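Long-range contacts in probable CoA-transferase alpha subunit (Rhodococcus jostii, PDB 6COJ), which probably forms the alpha subunit of a CoA-transferase-family enzyme and binds a CoA thioester with a bulky spirocyclic acyl group: residues A[111-119]-A[144-152]; A[16-26]-A[239-247]. The protein carries 1 engineered substitution. One frame throughout, in Å; residues are numbered along the deposited sequence.

Contact 1 (A[111-119]-A[144-152]); sequences AVREMDAGM and VRRFWGDEL. Engineered in segment 111-119: Ala117 (natural residue Glu).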
loop_
_atom_site.group_PDB
_atom_site.type_symbol
_atom_site.label_atom_id
_atom_site.label_comp_id
_atom_site.label_asym_id
_atom_site.label_seq_id
_atom_site.Cartn_x
_atom_site.Cartn_y
_atom_site.Cartn_z
ATOM N N ALA A 111 -5.349 -17.282 -24.725
ATOM C CA ALA A 111 -4.020 -16.692 -24.742
ATOM C C ALA A 111 -3.725 -16.256 -23.318
ATOM O O ALA A 111 -4.569 -15.621 -22.680
ATOM C CB ALA A 111 -3.994 -15.477 -25.668
ATOM N N VAL A 112 -2.559 -16.619 -22.800
ATOM C CA VAL A 112 -2.246 -16.331 -21.402
ATOM C C VAL A 112 -1.157 -15.277 -21.288
ATOM O O VAL A 112 -0.170 -15.287 -22.036
ATOM C CB VAL A 112 -1.931 -17.575 -20.542
ATOM C CG1 VAL A 112 -3.104 -18.565 -20.567
ATOM C CG2 VAL A 112 -0.646 -18.244 -20.989
ATOM N N ARG A 113 -1.355 -14.360 -20.340
ATOM C CA ARG A 113 -0.287 -13.494 -19.857
ATOM C C ARG A 113 -0.053 -13.840 -18.392
ATOM O O ARG A 113 -0.309 -13.040 -17.478
ATOM C CB ARG A 113 -0.628 -12.026 -20.079
ATOM C CG ARG A 113 -0.787 -11.658 -21.550
ATOM C CD ARG A 113 0.516 -11.836 -22.353
ATOM N NE ARG A 113 0.315 -11.494 -23.757
ATOM C CZ ARG A 113 -0.025 -12.370 -24.695
ATOM N NH1 ARG A 113 -0.170 -13.652 -24.384
ATOM N NH2 ARG A 113 -0.203 -11.958 -25.942
ATOM N N GLU A 114 0.412 -15.066 -18.183
ATOM C CA GLU A 114 0.763 -15.563 -16.866
ATOM C C GLU A 114 1.907 -14.726 -16.308
ATOM O O GLU A 114 2.803 -14.297 -17.045
ATOM C CB GLU A 114 1.177 -17.031 -17.022
ATOM C CG GLU A 114 1.504 -17.741 -15.730
ATOM C CD GLU A 114 1.640 -19.236 -15.922
ATOM O OE1 GLU A 114 0.783 -19.824 -16.607
ATOM O OE2 GLU A 114 2.611 -19.820 -15.401
ATOM N N MET A 115 1.867 -14.470 -15.003
ATOM C CA MET A 115 2.854 -13.580 -14.409
ATOM C C MET A 115 3.090 -13.973 -12.962
ATOM O O MET A 115 2.301 -14.706 -12.360
ATOM C CB MET A 115 2.402 -12.119 -14.503
ATOM C CG MET A 115 1.209 -11.787 -13.618
ATOM S SD MET A 115 0.593 -10.106 -13.887
ATOM C CE MET A 115 -0.804 -10.437 -14.970
ATOM N N ASP A 116 4.192 -13.481 -12.399
ATOM C CA ASP A 116 4.419 -13.684 -10.974
ATOM C C ASP A 116 3.257 -13.093 -10.173
ATOM O O ASP A 116 2.678 -12.073 -10.552
ATOM C CB ASP A 116 5.734 -13.033 -10.549
ATOM C CG ASP A 116 5.936 -13.077 -9.053
ATOM O OD1 ASP A 116 6.438 -14.107 -8.544
ATOM O OD2 ASP A 116 5.572 -12.088 -8.387
ATOM N N ALA A 117 2.890 -13.755 -9.073
ATOM C CA ALA A 117 1.732 -13.296 -8.311
ATOM C C ALA A 117 1.876 -11.844 -7.855
ATOM O O ALA A 117 0.889 -11.107 -7.801
ATOM C CB ALA A 117 1.466 -14.229 -7.130
ATOM N N GLY A 118 3.097 -11.411 -7.531
ATOM C CA GLY A 118 3.288 -10.027 -7.120
ATOM C C GLY A 118 3.108 -9.034 -8.243
ATOM O O GLY A 118 2.849 -7.848 -7.977
ATOM N N MET A 119 3.239 -9.489 -9.497
ATOM C CA MET A 119 3.033 -8.606 -10.634
ATOM C C MET A 119 1.568 -8.231 -10.803
ATOM O O MET A 119 1.272 -7.154 -11.329
ATOM C CB MET A 119 3.579 -9.243 -11.909
ATOM C CG MET A 119 5.099 -9.348 -11.926
ATOM S SD MET A 119 5.715 -10.348 -13.303
ATOM C CE MET A 119 5.211 -9.365 -14.714
ATOM N N VAL A 144 8.167 -15.720 -17.417
ATOM C CA VAL A 144 7.199 -14.637 -17.544
ATOM C C VAL A 144 7.502 -13.795 -18.783
ATOM O O VAL A 144 6.589 -13.374 -19.504
ATOM C CB VAL A 144 7.153 -13.798 -16.254
ATOM C CG1 VAL A 144 6.226 -12.605 -16.439
ATOM C CG2 VAL A 144 6.689 -14.660 -15.094
ATOM N N ARG A 145 8.793 -13.571 -19.073
ATOM C CA ARG A 145 9.170 -12.804 -20.262
ATOM C C ARG A 145 8.614 -13.433 -21.532
ATOM O O ARG A 145 8.166 -12.722 -22.437
ATOM C CB ARG A 145 10.693 -12.695 -20.374
ATOM C CG ARG A 145 11.370 -12.048 -19.174
ATOM C CD ARG A 145 10.834 -10.646 -18.900
ATOM N NE ARG A 145 10.925 -9.736 -20.038
ATOM C CZ ARG A 145 12.009 -9.037 -20.357
ATOM N NH1 ARG A 145 13.114 -9.144 -19.629
ATOM N NH2 ARG A 145 11.997 -8.228 -21.412
ATOM N N ARG A 146 8.674 -14.746 -21.628
ATOM C CA ARG A 146 8.193 -15.456 -22.826
ATOM C C ARG A 146 6.686 -15.537 -22.922
ATOM O O ARG A 146 6.172 -15.542 -23.979
ATOM C CB ARG A 146 8.757 -16.840 -22.892
ATOM C CG ARG A 146 10.228 -16.902 -23.074
ATOM C CD ARG A 146 10.631 -18.018 -24.020
ATOM N NE ARG A 146 10.278 -19.415 -23.719
ATOM C CZ ARG A 146 9.424 -20.132 -24.456
ATOM N NH1 ARG A 146 9.225 -21.398 -24.176
ATOM N NH2 ARG A 146 8.730 -19.582 -25.468
ATOM N N PHE A 147 6.000 -15.641 -21.792
ATOM C CA PHE A 147 4.542 -15.582 -21.828
ATOM C C PHE A 147 4.061 -14.281 -22.465
ATOM O O PHE A 147 3.053 -14.267 -23.184
ATOM C CB PHE A 147 3.964 -15.682 -20.413
ATOM C CG PHE A 147 3.835 -17.083 -19.885
ATOM C CD1 PHE A 147 2.978 -17.999 -20.487
ATOM C CD2 PHE A 147 4.526 -17.471 -18.746
ATOM C CE1 PHE A 147 2.852 -19.277 -19.983
ATOM C CE2 PHE A 147 4.401 -18.743 -18.230
ATOM C CZ PHE A 147 3.555 -19.659 -18.851
ATOM N N TRP A 148 4.761 -13.176 -22.205
ATOM C CA TRP A 148 4.304 -11.856 -22.623
ATOM C C TRP A 148 4.966 -11.347 -23.888
ATOM O O TRP A 148 4.378 -10.504 -24.575
ATOM C CB TRP A 148 4.603 -10.829 -21.538
ATOM C CG TRP A 148 3.785 -10.922 -20.307
ATOM C CD1 TRP A 148 3.764 -11.948 -19.405
ATOM C CD2 TRP A 148 2.900 -9.915 -19.799
ATOM N NE1 TRP A 148 2.909 -11.642 -18.370
ATOM C CE2 TRP A 148 2.367 -10.401 -18.592
ATOM C CE3 TRP A 148 2.494 -8.655 -20.260
ATOM C CZ2 TRP A 148 1.463 -9.665 -17.830
ATOM C CZ3 TRP A 148 1.582 -7.933 -19.511
ATOM C CH2 TRP A 148 1.082 -8.440 -18.305
ATOM N N GLY A 149 6.178 -11.806 -24.201
ATOM C CA GLY A 149 6.904 -11.210 -25.311
ATOM C C GLY A 149 7.007 -9.701 -25.183
ATOM O O GLY A 149 7.252 -9.159 -24.096
ATOM N N ASP A 150 6.775 -9.003 -26.301
ATOM C CA ASP A 150 6.968 -7.556 -26.341
ATOM C C ASP A 150 5.886 -6.781 -25.596
ATOM O O ASP A 150 6.001 -5.555 -25.479
ATOM C CB ASP A 150 7.103 -7.062 -27.787
ATOM C CG ASP A 150 7.642 -5.639 -27.871
ATOM O OD1 ASP A 150 8.676 -5.354 -27.223
ATOM O OD2 ASP A 150 7.028 -4.806 -28.574
ATOM N N GLU A 151 4.849 -7.449 -25.090
ATOM C CA GLU A 151 3.886 -6.777 -24.223
ATOM C C GLU A 151 4.486 -6.438 -22.861
ATOM O O GLU A 151 3.945 -5.583 -22.152
ATOM C CB GLU A 151 2.624 -7.635 -24.058
ATOM C CG GLU A 151 1.454 -6.884 -23.424
ATOM C CD GLU A 151 0.183 -7.701 -23.286
ATOM O OE1 GLU A 151 0.003 -8.707 -24.012
ATOM O OE2 GLU A 151 -0.648 -7.314 -22.439
ATOM N N LEU A 152 5.580 -7.099 -22.473
ATOM C CA LEU A 152 6.254 -6.853 -21.200
ATOM C C LEU A 152 7.664 -6.374 -21.507
ATOM O O LEU A 152 8.489 -7.140 -22.014
ATOM C CB LEU A 152 6.286 -8.117 -20.341
ATOM C CG LEU A 152 6.797 -7.937 -18.908
ATOM C CD1 LEU A 152 5.854 -7.041 -18.116
ATOM C CD2 LEU A 152 6.940 -9.293 -18.245
HETATM O O HOH W 1 0.574 -9.370 -26.539
#
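Arg113 turns CG opposite its carbonyl carbon (chi1 -62°) and bends again at chi2, leading the chain past the Trp148 indole to Glu151; the backbone sets Arg113 CB over one indole face, 4.0 Å from the centroid of the five-membered ring. Arg113 NE meets Glu151 OE1 at 2.8 Å in a salt bridge, their planes 67° apart. Water 1 links Arg113 NH2 to the same oxygen, and Arg113 NH1 donates back to Val112 O at 2.9 Å. Lys83 also pairs with Glu151 OE1, while Tyr85 holds OE2. Glu114 CB sits 3.7 Å above the centre of the Phe147 ring. CG anti to the backbone N (chi1 -177°) and an extended chain carry the Glu114 carboxylate across the ring rim, OE2 3.5 Å from Phe147 CE2, and on to Tyr86 and a polar side chain of another protein in the assembly. Strand 111-114 is an outermost strand of the parallel sheet of this alpha/beta fold, and helix 144-148 crosses beside it, roughly antiparallel though well tilted. Tryptophan suits its site because Trp148 NE1 donates to Glu114 O (3.0 Å), the oxygen in the indole plane but the N-H above the carbonyl plane. Met115 CE touches Trp148 CZ2 at the indole edge (3.7 Å). Met119 CE of helix 117-128 meets Val144 CG1 tip to tip at 3.8 Å. Asp116 N-caps that helix, OD2 accepting from Gly118 N, beside the engineered Ala117 (naturally Glu), which touches the bound CoA thioester.

Contact 2 (A[16-26]-A[239-247]); sequences KRDKRISLDDA and RMMVDGVVE. With SO4 (sulfate ion), chain C.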
loop_
_atom_site.group_PDB
_atom_site.type_symbol
_atom_site.label_atom_id
_atom_site.label_comp_id
_atom_site.label_asym_id
_atom_site.label_seq_id
_atom_site.Cartn_x
_atom_site.Cartn_y
_atom_site.Cartn_z
ATOM N N LYS A 16 -27.854 10.592 -1.662
ATOM C CA LYS A 16 -26.815 9.887 -2.393
ATOM C C LYS A 16 -27.447 8.814 -3.273
ATOM O O LYS A 16 -28.532 8.303 -2.988
ATOM C CB LYS A 16 -25.847 9.215 -1.420
ATOM C CG LYS A 16 -25.094 10.173 -0.495
ATOM C CD LYS A 16 -24.278 9.393 0.535
ATOM C CE LYS A 16 -23.611 10.305 1.557
ATOM N NZ LYS A 16 -24.602 11.038 2.407
ATOM N N ARG A 17 -26.752 8.460 -4.350
ATOM C CA ARG A 17 -27.314 7.518 -5.313
ATOM C C ARG A 17 -27.523 6.140 -4.690
ATOM O O ARG A 17 -26.652 5.624 -3.982
ATOM C CB ARG A 17 -26.418 7.408 -6.546
ATOM C CG ARG A 17 -27.073 6.573 -7.649
ATOM C CD ARG A 17 -26.394 6.717 -9.002
ATOM N NE ARG A 17 -25.099 6.042 -9.067
ATOM C CZ ARG A 17 -24.940 4.752 -9.341
ATOM N NH1 ARG A 17 -25.995 3.981 -9.567
ATOM N NH2 ARG A 17 -23.723 4.228 -9.391
ATOM N N ASP A 18 -28.693 5.549 -4.948
ATOM C CA ASP A 18 -28.994 4.178 -4.541
ATOM C C ASP A 18 -28.455 3.243 -5.615
ATOM O O ASP A 18 -28.968 3.219 -6.740
ATOM C CB ASP A 18 -30.506 4.017 -4.399
ATOM C CG ASP A 18 -30.921 2.633 -3.908
ATOM O OD1 ASP A 18 -30.066 1.737 -3.760
ATOM O OD2 ASP A 18 -32.135 2.439 -3.683
ATOM N N LYS A 19 -27.428 2.464 -5.274
ATOM C CA LYS A 19 -26.725 1.630 -6.238
ATOM C C LYS A 19 -27.165 0.172 -6.220
ATOM O O LYS A 19 -26.566 -0.654 -6.918
ATOM C CB LYS A 19 -25.218 1.730 -6.003
ATOM C CG LYS A 19 -24.704 3.159 -6.063
ATOM C CD LYS A 19 -23.199 3.227 -5.831
ATOM C CE LYS A 19 -22.729 4.658 -5.859
ATOM N NZ LYS A 19 -21.293 4.740 -5.409
ATOM N N ARG A 20 -28.204 -0.161 -5.457
ATOM C CA ARG A 20 -28.656 -1.548 -5.385
ATOM C C ARG A 20 -29.179 -2.020 -6.737
ATOM O O ARG A 20 -30.023 -1.361 -7.354
ATOM C CB ARG A 20 -29.745 -1.683 -4.321
ATOM C CG ARG A 20 -29.191 -1.582 -2.915
ATOM C CD ARG A 20 -30.297 -1.557 -1.887
ATOM N NE ARG A 20 -31.106 -0.351 -2.001
ATOM C CZ ARG A 20 -32.173 -0.102 -1.249
ATOM N NH1 ARG A 20 -32.562 -0.987 -0.342
ATOM N NH2 ARG A 20 -32.848 1.029 -1.409
ATOM N N ILE A 21 -28.687 -3.182 -7.183
ATOM C CA ILE A 21 -29.087 -3.810 -8.440
ATOM C C ILE A 21 -29.039 -5.325 -8.265
ATOM O O ILE A 21 -28.436 -5.846 -7.324
ATOM C CB ILE A 21 -28.174 -3.401 -9.615
ATOM C CG1 ILE A 21 -26.723 -3.774 -9.302
ATOM C CG2 ILE A 21 -28.349 -1.929 -9.959
ATOM C CD1 ILE A 21 -25.747 -3.330 -10.367
ATOM N N SER A 22 -29.677 -6.043 -9.191
ATOM C CA SER A 22 -29.679 -7.499 -9.151
ATOM C C SER A 22 -28.420 -8.056 -9.817
ATOM O O SER A 22 -27.673 -7.346 -10.496
ATOM C CB SER A 22 -30.907 -8.049 -9.867
ATOM O OG SER A 22 -30.776 -7.830 -11.260
ATOM N N LEU A 23 -28.191 -9.357 -9.610
ATOM C CA LEU A 23 -27.090 -10.047 -10.279
ATOM C C LEU A 23 -27.185 -9.896 -11.790
ATOM O O LEU A 23 -26.194 -9.570 -12.455
ATOM C CB LEU A 23 -27.109 -11.533 -9.909
ATOM C CG LEU A 23 -26.697 -11.838 -8.470
ATOM C CD1 LEU A 23 -27.161 -13.231 -8.092
ATOM C CD2 LEU A 23 -25.192 -11.722 -8.318
ATOM N N ASP A 24 -28.371 -10.155 -12.351
ATOM C CA ASP A 24 -28.542 -10.057 -13.797
ATOM C C ASP A 24 -28.416 -8.612 -14.280
ATOM O O ASP A 24 -27.895 -8.368 -15.376
ATOM C CB ASP A 24 -29.881 -10.672 -14.211
ATOM C CG ASP A 24 -29.902 -12.192 -14.079
ATOM O OD1 ASP A 24 -28.828 -12.824 -14.035
ATOM O OD2 ASP A 24 -31.007 -12.769 -14.035
ATOM N N ASP A 25 -28.907 -7.647 -13.489
ATOM C CA ASP A 25 -28.717 -6.230 -13.811
ATOM C C ASP A 25 -27.238 -5.897 -13.940
ATOM O O ASP A 25 -26.816 -5.209 -14.878
ATOM C CB ASP A 25 -29.281 -5.345 -12.690
ATOM C CG ASP A 25 -30.794 -5.246 -12.687
ATOM O OD1 ASP A 25 -31.434 -5.508 -13.723
ATOM O OD2 ASP A 25 -31.340 -4.863 -11.627
ATOM N N ALA A 26 -26.436 -6.343 -12.972
ATOM C CA ALA A 26 -25.016 -6.014 -12.980
ATOM C C ALA A 26 -24.329 -6.587 -14.212
ATOM O O ALA A 26 -23.568 -5.890 -14.896
ATOM C CB ALA A 26 -24.353 -6.514 -11.693
ATOM N N ARG A 239 -17.487 5.180 -1.467
ATOM C CA ARG A 239 -18.495 5.357 -2.512
ATOM C C ARG A 239 -17.885 5.652 -3.875
ATOM O O ARG A 239 -18.538 5.391 -4.891
ATOM C CB ARG A 239 -19.494 6.456 -2.134
ATOM C CG ARG A 239 -20.438 6.079 -1.016
ATOM C CD ARG A 239 -21.497 7.167 -0.777
ATOM N NE ARG A 239 -20.932 8.363 -0.143
ATOM C CZ ARG A 239 -20.742 9.528 -0.752
ATOM N NH1 ARG A 239 -21.067 9.686 -2.032
ATOM N NH2 ARG A 239 -20.217 10.542 -0.071
ATOM N N MET A 240 -16.660 6.184 -3.928
ATOM C CA MET A 240 -16.004 6.481 -5.199
ATOM C C MET A 240 -15.444 5.250 -5.870
ATOM O O MET A 240 -14.816 5.378 -6.931
ATOM C CB MET A 240 -14.807 7.399 -4.988
ATOM C CG MET A 240 -15.093 8.586 -4.181
ATOM S SD MET A 240 -13.757 9.743 -4.316
ATOM C CE MET A 240 -12.538 9.045 -3.227
ATOM N N MET A 241 -15.591 4.082 -5.257
ATOM C CA MET A 241 -14.987 2.863 -5.771
ATOM C C MET A 241 -15.999 1.845 -6.267
ATOM O O MET A 241 -15.594 0.743 -6.664
ATOM C CB MET A 241 -14.114 2.228 -4.685
ATOM C CG MET A 241 -13.004 3.151 -4.210
ATOM S SD MET A 241 -12.177 2.616 -2.694
ATOM C CE MET A 241 -11.260 1.190 -3.271
ATOM N N VAL A 242 -17.293 2.172 -6.260
ATOM C CA VAL A 242 -18.355 1.206 -6.525
ATOM C C VAL A 242 -19.429 1.858 -7.380
ATOM O O VAL A 242 -19.847 2.991 -7.120
ATOM C CB VAL A 242 -18.973 0.713 -5.200
ATOM C CG1 VAL A 242 -20.190 -0.182 -5.476
ATOM C CG2 VAL A 242 -17.937 -0.013 -4.369
ATOM N N ASP A 243 -19.910 1.125 -8.381
ATOM C CA ASP A 243 -21.027 1.599 -9.185
ATOM C C ASP A 243 -22.320 0.836 -8.963
ATOM O O ASP A 243 -23.391 1.426 -9.102
ATOM C CB ASP A 243 -20.659 1.609 -10.670
ATOM C CG ASP A 243 -19.417 2.424 -10.927
ATOM O OD1 ASP A 243 -19.454 3.658 -10.726
ATOM O OD2 ASP A 243 -18.386 1.828 -11.278
ATOM N N GLY A 244 -22.249 -0.437 -8.608
ATOM C CA GLY A 244 -23.445 -1.193 -8.287
ATOM C C GLY A 244 -23.191 -2.119 -7.121
ATOM O O GLY A 244 -22.092 -2.662 -6.960
ATOM N N VAL A 245 -24.231 -2.294 -6.308
ATOM C CA VAL A 245 -24.198 -3.123 -5.106
ATOM C C VAL A 245 -25.247 -4.216 -5.250
ATOM O O VAL A 245 -26.426 -3.918 -5.471
ATOM C CB VAL A 245 -24.489 -2.285 -3.847
ATOM C CG1 VAL A 245 -24.576 -3.183 -2.606
ATOM C CG2 VAL A 245 -23.444 -1.205 -3.667
ATOM N N VAL A 246 -24.831 -5.473 -5.101
ATOM C CA VAL A 246 -25.731 -6.620 -5.205
ATOM C C VAL A 246 -25.777 -7.318 -3.852
ATOM O O VAL A 246 -24.734 -7.678 -3.299
ATOM C CB VAL A 246 -25.268 -7.605 -6.292
ATOM C CG1 VAL A 246 -26.243 -8.782 -6.387
ATOM C CG2 VAL A 246 -25.127 -6.901 -7.644
ATOM N N GLU A 247 -26.977 -7.518 -3.322
ATOM C CA GLU A 247 -27.121 -8.320 -2.113
ATOM C C GLU A 247 -27.193 -9.787 -2.517
ATOM O O GLU A 247 -28.152 -10.206 -3.171
ATOM C CB GLU A 247 -28.357 -7.906 -1.318
ATOM C CG GLU A 247 -28.428 -8.571 0.037
ATOM C CD GLU A 247 -29.380 -7.864 0.975
ATOM O OE1 GLU A 247 -30.372 -7.281 0.484
ATOM O OE2 GLU A 247 -29.128 -7.877 2.199
HETATM S S SO4 C . -35.535 0.870 1.266
HETATM O O1 SO4 C . -36.923 1.009 1.697
HETATM O O2 SO4 C . -35.398 -0.386 0.536
HETATM O O3 SO4 C . -35.174 1.994 0.405
HETATM O O4 SO4 C . -34.662 0.851 2.436
HETATM O O HOH W 2 -21.036 5.416 -8.952
HETATM O O HOH W 3 -26.238 1.021 -9.973
HETATM O O HOH W 4 -29.311 -6.698 -4.810
#
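Lys19 stretches out beyond CG and delivers NZ to Val242 O, a 2.8 Å hydrogen bond. A long, flexible base suits this buried spot, because NZ also donates to His190 O and forms a salt bridge with an acidic side chain of another protein in the assembly. Val245 N donates to Lys19 O at 2.9 Å and Val245 O accepts from Ile21 N, so Arg20 and Val245 form a single parallel bridge. Shortening Lys19 to an alanine removes NZ and is likely to leave Val242 O, His190 O and the acidic side chain without their shared donor. Arg17 NH2 meets Asp243 O at 2.8 Å in the carbonyl plane, on a lone pair, and Lys19 CG lies over one face of that guanidinium. Lys16 lays its aliphatic chain over a face of the Arg239 guanidinium, Lys16 CD 3.6 Å from Arg239 NE, while both cationic ends bond to that other protein. Val246 CG2 meets Ile21 CG1 at 3.9 Å and Val246 CG1 meets Leu23 CD2 at 3.7 Å. Gly244 suits its place because a CB would run into Ile21 CD1 as that side chain now lies.

Farther out, Asp18 takes Arg20 side-on through NE and NH2 and accepts from Arg20 N in an Asx turn; Arg20 NH1 and NH2 also hold a sulfate, probably from the crystallisation liquor. Asp243 OD2 pairs with Arg213. Ser22 and Asp25 close a capping box at the start of helix 23-28, where the N-terminal segment leaves 244-247, one of two outermost strands in the parallel sheet of this Rossmann-like alpha/beta fold.

How the contacts relate
From the N terminus the chain first lays down residues 16-26, whose partner, 239-247, comes only after 212 intervening residues; contact 2 therefore closes a loop holding most of the fold. Contact 1 is nested inside it: residues 111-119 are met again by 144-152 after 24 residues that include the rest of helix 117-128 and strand 133-136. The two lie on opposite sides of the chain's centre, their centres 33 Å apart and their nearest atoms about 17 Å apart, yet they share one parallel sheet. Contact 1 packs a helix beside its outermost strand 111-114, near the bound thioester, whereas contact 2 joins the N-terminal segment to the other outermost strand, 244-247.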